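PDB 4XCW: molybdopterin adenylyltransferase from Helicobacter pylori, which probably transfers an adenylyl group from ATP to molybdopterin, a late step in making the molybdenum cofactor. Local coordinates for residues A50-K62 and L82-C94. Residues are numbered along the deposited sequence; the frame is centred on the assembly and turned at random. Where two conformers were deposited one is given.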
loop_
_atom_site.group_PDB
_atom_site.type_symbol
_atom_site.label_atom_id
_atom_site.label_comp_id
_atom_site.label_asym_id
_atom_site.label_seq_id
_atom_site.Cartn_x
_atom_site.Cartn_y
_atom_site.Cartn_z
ATOM N N ALA B 50 27.054 -5.645 0.984
ATOM C CA ALA B 50 27.013 -4.508 1.901
ATOM C C ALA B 50 25.748 -3.671 1.705
ATOM O O ALA B 50 25.112 -3.722 0.652
ATOM C CB ALA B 50 28.252 -3.644 1.721
ATOM N N ASP B 51 25.385 -2.902 2.728
ATOM C CA ASP B 51 24.201 -2.046 2.661
ATOM C C ASP B 51 24.435 -0.830 1.773
ATOM O O ASP B 51 24.228 0.307 2.204
ATOM C CB ASP B 51 23.791 -1.579 4.060
ATOM C CG ASP B 51 23.038 -2.637 4.831
ATOM O OD1 ASP B 51 22.112 -3.249 4.256
ATOM O OD2 ASP B 51 23.364 -2.850 6.016
ATOM N N GLU B 52 24.887 -1.072 0.546
ATOM C CA GLU B 52 25.084 -0.006 -0.431
ATOM C C GLU B 52 24.114 -0.237 -1.572
ATOM O O GLU B 52 24.075 -1.328 -2.143
ATOM C CB GLU B 52 26.527 0.029 -0.947
ATOM C CG GLU B 52 27.588 0.058 0.134
ATOM C CD GLU B 52 27.653 1.388 0.860
ATOM O OE1 GLU B 52 27.118 2.384 0.332
ATOM O OE2 GLU B 52 28.243 1.437 1.960
ATOM N N ARG B 53 23.323 0.780 -1.897
ATOM C CA ARG B 53 22.227 0.606 -2.847
ATOM C C ARG B 53 22.681 0.048 -4.193
ATOM O O ARG B 53 22.102 -0.921 -4.688
ATOM C CB ARG B 53 21.483 1.927 -3.070
ATOM C CG ARG B 53 20.218 1.767 -3.909
ATOM C CD ARG B 53 19.554 3.102 -4.198
ATOM N NE ARG B 53 20.474 4.038 -4.835
ATOM C CZ ARG B 53 20.584 4.208 -6.149
ATOM N NH1 ARG B 53 19.827 3.505 -6.979
ATOM N NH2 ARG B 53 21.453 5.084 -6.634
ATOM N N ASP B 54 23.710 0.644 -4.789
ATOM C CA ASP B 54 24.104 0.209 -6.126
ATOM C C ASP B 54 24.608 -1.236 -6.118
ATOM O O ASP B 54 24.377 -1.986 -7.068
ATOM C CB ASP B 54 25.168 1.133 -6.721
ATOM C CG ASP B 54 25.386 0.877 -8.201
ATOM O OD1 ASP B 54 24.383 0.806 -8.950
ATOM O OD2 ASP B 54 26.556 0.722 -8.612
ATOM N N LEU B 55 25.278 -1.630 -5.040
ATOM C CA LEU B 55 25.772 -2.996 -4.925
ATOM C C LEU B 55 24.626 -3.993 -4.826
ATOM O O LEU B 55 24.669 -5.071 -5.420
ATOM C CB LEU B 55 26.695 -3.134 -3.711
ATOM C CG LEU B 55 28.118 -2.613 -3.896
ATOM C CD1 LEU B 55 28.949 -2.866 -2.646
ATOM C CD2 LEU B 55 28.755 -3.256 -5.118
ATOM N N ILE B 56 23.592 -3.641 -4.075
ATOM C CA ILE B 56 22.432 -4.518 -3.973
ATOM C C ILE B 56 21.696 -4.605 -5.312
ATOM O O ILE B 56 21.271 -5.684 -5.726
ATOM C CB ILE B 56 21.480 -4.048 -2.871
ATOM C CG1 ILE B 56 22.203 -4.099 -1.523
ATOM C CG2 ILE B 56 20.213 -4.904 -2.851
ATOM C CD1 ILE B 56 21.282 -4.075 -0.325
ATOM N N GLU B 57 21.569 -3.476 -6.002
ATOM C CA GLU B 57 20.939 -3.479 -7.323
ATOM C C GLU B 57 21.703 -4.390 -8.273
ATOM O O GLU B 57 21.117 -5.226 -8.951
ATOM C CB GLU B 57 20.874 -2.068 -7.906
ATOM C CG GLU B 57 19.965 -1.118 -7.147
ATOM C CD GLU B 57 19.911 0.256 -7.776
ATOM O OE1 GLU B 57 20.333 0.394 -8.946
ATOM O OE2 GLU B 57 19.439 1.196 -7.101
ATOM N N LYS B 58 23.020 -4.214 -8.320
ATOM C CA LYS B 58 23.862 -5.025 -9.191
ATOM C C LYS B 58 23.740 -6.512 -8.895
ATOM O O LYS B 58 23.715 -7.328 -9.808
ATOM C CB LYS B 58 25.319 -4.589 -9.064
ATOM C CG LYS B 58 25.637 -3.296 -9.787
ATOM C CD LYS B 58 27.101 -2.930 -9.624
ATOM C CE LYS B 58 27.473 -1.728 -10.475
ATOM N NZ LYS B 58 28.884 -1.317 -10.247
ATOM N N SER B 59 23.671 -6.863 -7.616
ATOM C CA SER B 59 23.540 -8.259 -7.206
ATOM C C SER B 59 22.200 -8.839 -7.637
ATOM O O SER B 59 22.135 -9.935 -8.190
ATOM C CB SER B 59 23.698 -8.394 -5.690
ATOM O OG SER B 59 23.592 -9.750 -5.288
ATOM N N LEU B 60 21.127 -8.099 -7.370
ATOM C CA LEU B 60 19.794 -8.519 -7.791
ATOM C C LEU B 60 19.751 -8.712 -9.306
ATOM O O LEU B 60 19.217 -9.699 -9.808
ATOM C CB LEU B 60 18.741 -7.493 -7.368
ATOM C CG LEU B 60 18.410 -7.403 -5.880
ATOM C CD1 LEU B 60 17.497 -6.218 -5.619
ATOM C CD2 LEU B 60 17.765 -8.697 -5.407
ATOM N N ILE B 61 20.329 -7.761 -10.031
ATOM C CA ILE B 61 20.311 -7.820 -11.483
ATOM C C ILE B 61 21.079 -9.048 -11.974
ATOM O O ILE B 61 20.640 -9.733 -12.898
ATOM C CB ILE B 61 20.878 -6.524 -12.095
ATOM C CG1 ILE B 61 19.886 -5.378 -11.871
ATOM C CG2 ILE B 61 21.167 -6.700 -13.583
ATOM C CD1 ILE B 61 20.401 -4.018 -12.264
ATOM N N LYS B 62 22.198 -9.351 -11.325
ATOM C CA LYS B 62 23.012 -10.499 -11.717
ATOM C C LYS B 62 22.251 -11.802 -11.467
ATOM O O LYS B 62 22.274 -12.712 -12.295
ATOM C CB LYS B 62 24.350 -10.495 -10.963
ATOM C CG LYS B 62 25.248 -11.695 -11.249
ATOM C CD LYS B 62 26.653 -11.482 -10.692
ATOM C CE LYS B 62 26.621 -11.121 -9.213
ATOM N NZ LYS B 62 27.987 -10.940 -8.637
ATOM N N LEU B 82 18.392 4.398 8.474
ATOM C CA LEU B 82 19.112 5.058 7.389
ATOM C C LEU B 82 19.672 4.103 6.339
ATOM O O LEU B 82 19.489 4.318 5.140
ATOM C CB LEU B 82 20.248 5.904 7.969
ATOM C CG LEU B 82 21.188 6.606 6.988
ATOM C CD1 LEU B 82 20.412 7.542 6.079
ATOM C CD2 LEU B 82 22.264 7.366 7.743
ATOM N N ARG B 83 20.356 3.053 6.782
ATOM C CA ARG B 83 21.024 2.156 5.840
ATOM C C ARG B 83 20.173 0.948 5.446
ATOM O O ARG B 83 20.679 -0.012 4.858
ATOM C CB ARG B 83 22.362 1.694 6.423
ATOM C CG ARG B 83 23.345 2.829 6.604
ATOM C CD ARG B 83 24.705 2.327 7.051
ATOM N NE ARG B 83 25.277 1.389 6.091
ATOM C CZ ARG B 83 25.986 1.755 5.031
ATOM N NH1 ARG B 83 26.201 3.042 4.790
ATOM N NH2 ARG B 83 26.478 0.839 4.210
ATOM N N ASP B 84 18.878 1.001 5.757
ATOM C CA ASP B 84 17.943 -0.022 5.288
ATOM C C ASP B 84 17.469 0.307 3.870
ATOM O O ASP B 84 16.383 0.859 3.677
ATOM C CB ASP B 84 16.740 -0.148 6.231
ATOM C CG ASP B 84 17.112 -0.710 7.587
ATOM O OD1 ASP B 84 18.286 -1.064 7.794
ATOM O OD2 ASP B 84 16.217 -0.813 8.451
ATOM N N ILE B 85 18.289 -0.024 2.877
ATOM C CA ILE B 85 18.023 0.423 1.513
ATOM C C ILE B 85 17.660 -0.714 0.560
ATOM O O ILE B 85 17.616 -0.531 -0.655
ATOM C CB ILE B 85 19.240 1.199 0.960
ATOM C CG1 ILE B 85 20.537 0.450 1.259
ATOM C CG2 ILE B 85 19.315 2.571 1.603
ATOM C CD1 ILE B 85 20.876 -0.621 0.275
ATOM N N THR B 86 17.388 -1.890 1.114
ATOM C CA THR B 86 17.031 -3.043 0.293
ATOM C C THR B 86 15.717 -2.863 -0.500
ATOM O O THR B 86 15.679 -3.201 -1.683
ATOM C CB THR B 86 16.955 -4.322 1.162
ATOM O OG1 THR B 86 18.229 -4.529 1.789
ATOM C CG2 THR B 86 16.618 -5.538 0.303
ATOM N N PRO B 87 14.648 -2.316 0.125
ATOM C CA PRO B 87 13.448 -2.107 -0.697
ATOM C C PRO B 87 13.663 -1.099 -1.831
ATOM O O PRO B 87 13.134 -1.310 -2.913
ATOM C CB PRO B 87 12.411 -1.578 0.313
ATOM C CG PRO B 87 12.889 -2.077 1.650
ATOM C CD PRO B 87 14.388 -2.029 1.551
ATOM N N GLU B 88 14.409 -0.023 -1.585
ATOM C CA GLU B 88 14.720 0.937 -2.650
ATOM C C GLU B 88 15.443 0.288 -3.829
ATOM O O GLU B 88 15.146 0.577 -4.992
ATOM C CB GLU B 88 15.584 2.080 -2.121
ATOM C CG GLU B 88 14.828 3.107 -1.317
ATOM C CD GLU B 88 14.874 2.845 0.177
ATOM O OE1 GLU B 88 14.890 1.662 0.596
ATOM O OE2 GLU B 88 14.895 3.836 0.938
ATOM N N ALA B 89 16.420 -0.559 -3.522
ATOM C CA ALA B 89 17.173 -1.248 -4.558
ATOM C C ALA B 89 16.258 -2.200 -5.312
ATOM O O ALA B 89 16.350 -2.330 -6.524
ATOM C CB ALA B 89 18.349 -1.993 -3.957
ATOM N N THR B 90 15.362 -2.853 -4.584
ATOM C CA THR B 90 14.421 -3.786 -5.187
ATOM C C THR B 90 13.490 -3.063 -6.154
ATOM O O THR B 90 13.258 -3.527 -7.271
ATOM C CB THR B 90 13.610 -4.513 -4.094
ATOM O OG1 THR B 90 14.527 -5.154 -3.200
ATOM C CG2 THR B 90 12.679 -5.562 -4.703
ATOM N N LYS B 91 12.984 -1.907 -5.737
ATOM C CA LYS B 91 12.076 -1.134 -6.583
ATOM C C LYS B 91 12.773 -0.647 -7.843
ATOM O O LYS B 91 12.173 -0.562 -8.926
ATOM C CB LYS B 91 11.503 0.053 -5.802
ATOM C CG LYS B 91 10.462 0.846 -6.577
ATOM C CD LYS B 91 10.212 2.211 -5.950
ATOM C CE LYS B 91 9.744 2.088 -4.505
ATOM N NZ LYS B 91 9.452 3.422 -3.905
ATOM N N LYS B 92 14.055 -0.329 -7.709
ATOM C CA LYS B 92 14.815 0.206 -8.830
ATOM C C LYS B 92 15.000 -0.843 -9.940
ATOM O O LYS B 92 14.959 -0.515 -11.131
ATOM C CB LYS B 92 16.173 0.725 -8.338
ATOM C CG LYS B 92 17.084 1.249 -9.439
ATOM C CD LYS B 92 16.399 2.329 -10.262
ATOM C CE LYS B 92 17.199 2.656 -11.514
ATOM N NZ LYS B 92 16.433 3.522 -12.454
ATOM N N VAL B 93 15.183 -2.106 -9.565
ATOM C CA VAL B 93 15.499 -3.113 -10.579
ATOM C C VAL B 93 14.259 -3.855 -11.081
ATOM O O VAL B 93 14.336 -4.578 -12.074
ATOM C CB VAL B 93 16.538 -4.151 -10.062
ATOM C CG1 VAL B 93 17.764 -3.448 -9.488
ATOM C CG2 VAL B 93 15.925 -5.082 -9.036
ATOM N N CYS B 94 13.122 -3.683 -10.405
ATOM C CA CYS B 94 11.877 -4.299 -10.856
ATOM C C CYS B 94 11.130 -3.408 -11.830
ATOM O O CYS B 94 11.217 -2.183 -11.750
ATOM C CB CYS B 94 10.960 -4.618 -9.680
ATOM S SG CYS B 94 11.531 -5.979 -8.695
HETATM O O HOH W 1 19.977 -2.572 2.988
HETATM O O HOH W 2 20.544 -2.484 7.048
HETATM O O HOH W 3 25.876 4.389 2.219
#
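R83 bends at chi3 (59°) and E52 at chi2, and these two kinks help turn the charged ends toward each other across the loops that precede the two helices. R83 NH2 donates to E52 OE2 at 2.9 Å in a nearly straight salt bridge (171°); the acceptor lies in the guanidinium plane but is met from above the carboxylate plane. The D51 carbonyl oxygen sits over one face of this guanidinium, whose NE also pairs with D15. A water between the two loops is gripped by D51 OD1 (2.6 Å), I85 N and T86 OG1, the last also bonded to G76 O. From here on the contact is mostly apolar. I85 CG1 sits between backbone N and carbonyl carbon, carrying CD1 to I56 CD1 (3.5 Å). One turn on, A89 CB fits against I56 CG2 (3.6 Å) and E57 CG, while the E57 carboxylate lies against K92 CG. V93 splits its branches, CG1 against I61 CG1 (3.7 Å) and CG2 to L60 CD1. The helix axes approach to 8.7 Å and cross at -49°. As belongs to the alpha/beta MogA-type fold, both helices pack on one face of the mixed sheet, I56 and T86 on strand 6-13, L60 on 71-75, V93 and T90 on 129-134.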